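Local coordinates for cell wall binding protein cwp8 (Peptoclostridium difficile, PDB 5J6Q), which is an S-layer-associated cell wall protein that probably attaches to the cell wall through its three CWB2 modules, at residues A[434-437]-A[438-442]. Residues are numbered along the deposited sequence; the frame is centred on the assembly and turned at random.
Sequences SARA and AQFGA
Ala438 N donates to Ser434 O at 2.8 Å with an N-H...O angle of 168°, and Gln439 N follows with a more bent bond to Ala435 O; both are i to i+4 helical bonds. The pattern then changes at Ala437 O, which accepts from two donors. Phe440 N reaches Ala437 O at 2.9 Å from well above the carbonyl plane, while Ala442 N approaches Ala437 O at 3.2 Å from the opposite face. The helix therefore ends in a tight turn, and Gly441 takes a positive phi, which by itself favours glycine, just before Ala442 closes its i to i+5 bond.

On the outer side, the Arg436 guanidinium covers the CE1 rim of the Phe440 ring, with NH1 above one face and offset toward the rim; the two planes are inclined by 34°. Phe440 CE1 sits over the centre of the guanidinium, 3.3 Å from Arg436 CZ, an oblique contact. The arginine chain leaves with CG anti to the backbone N (chi1 164°) and bends at chi2, which carries the guanidinium to that rim. At the ring edge, Phe440 CD1 is 3.2 Å from Arg436 O. A water accepts from Arg436 NH2 at 2.9 Å and, weakly, from Gln439 NE2, linking the two polar ends.

Inward, Ala437 CB meets Ala442 CB at 4.1 Å, and both rest on Phe420 of strand 418-423. Ser434, Ala435 and Ala438 touch Ala537, Ala540 and Ala541 of helix 531-542, respectively, and Ser434 OG is hydrogen-bonded to Leu326 O. The i to i+5 bond, the glycine and the Ala437-Ala442 apolar contact make this a Schellman-like helix end, leading into strand 444-447, an edge strand of the parallel sheet in the second CWB2 module.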
# COMPACT_ATOMS: atom_id res chain seq x y z
N SER A 434 -6.73 26.04 -18.43
CA SER A 434 -6.13 26.66 -17.25
C SER A 434 -4.63 26.40 -17.09
O SER A 434 -3.94 27.36 -16.84
CB SER A 434 -6.87 26.21 -15.98
OG SER A 434 -8.15 26.84 -15.99
N ALA A 435 -4.12 25.16 -17.23
CA ALA A 435 -2.69 24.95 -17.00
C ALA A 435 -1.88 25.79 -18.01
O ALA A 435 -0.98 26.45 -17.62
CB ALA A 435 -2.33 23.47 -17.17
N ARG A 436 -2.25 25.71 -19.30
CA ARG A 436 -1.52 26.39 -20.36
C ARG A 436 -1.50 27.86 -20.10
O ARG A 436 -0.42 28.47 -20.22
CB ARG A 436 -2.16 26.05 -21.71
CG ARG A 436 -1.76 26.97 -22.81
CD ARG A 436 -0.28 26.66 -23.11
NE ARG A 436 0.23 27.51 -24.17
CZ ARG A 436 1.31 27.20 -24.91
NH1 ARG A 436 1.71 28.03 -25.86
NH2 ARG A 436 1.98 26.06 -24.70
N ALA A 437 -2.67 28.44 -19.68
CA ALA A 437 -2.71 29.85 -19.41
C ALA A 437 -1.88 30.19 -18.18
O ALA A 437 -1.12 31.17 -18.24
CB ALA A 437 -4.10 30.33 -19.18
N ALA A 438 -2.00 29.38 -17.08
CA ALA A 438 -1.23 29.62 -15.89
C ALA A 438 0.25 29.56 -16.26
O ALA A 438 1.05 30.27 -15.69
CB ALA A 438 -1.49 28.57 -14.81
N GLN A 439 0.58 28.70 -17.18
CA GLN A 439 1.98 28.49 -17.57
C GLN A 439 2.55 29.70 -18.40
O GLN A 439 3.75 29.73 -18.65
CB GLN A 439 2.06 27.22 -18.42
CG GLN A 439 3.51 26.86 -18.72
CD GLN A 439 3.67 25.78 -19.73
OE1 GLN A 439 4.64 25.77 -20.53
NE2 GLN A 439 2.79 24.82 -19.75
N PHE A 440 1.71 30.67 -18.80
CA PHE A 440 2.20 31.74 -19.65
C PHE A 440 1.68 33.09 -19.25
O PHE A 440 1.80 33.98 -20.07
CB PHE A 440 1.82 31.48 -21.15
CG PHE A 440 2.65 30.42 -21.82
CD1 PHE A 440 2.30 29.09 -21.74
CD2 PHE A 440 3.81 30.75 -22.51
CE1 PHE A 440 3.08 28.12 -22.33
CE2 PHE A 440 4.58 29.76 -23.10
CZ PHE A 440 4.21 28.45 -23.00
N GLY A 441 1.11 33.28 -18.06
CA GLY A 441 0.63 34.61 -17.70
C GLY A 441 -0.55 35.07 -18.55
O GLY A 441 -0.97 36.23 -18.48
N ALA A 442 -1.11 34.15 -19.34
CA ALA A 442 -2.26 34.44 -20.19
C ALA A 442 -3.56 34.54 -19.42
O ALA A 442 -3.92 33.64 -18.65
CB ALA A 442 -2.40 33.37 -21.25
O HOH W 1 2.32 24.22 -22.54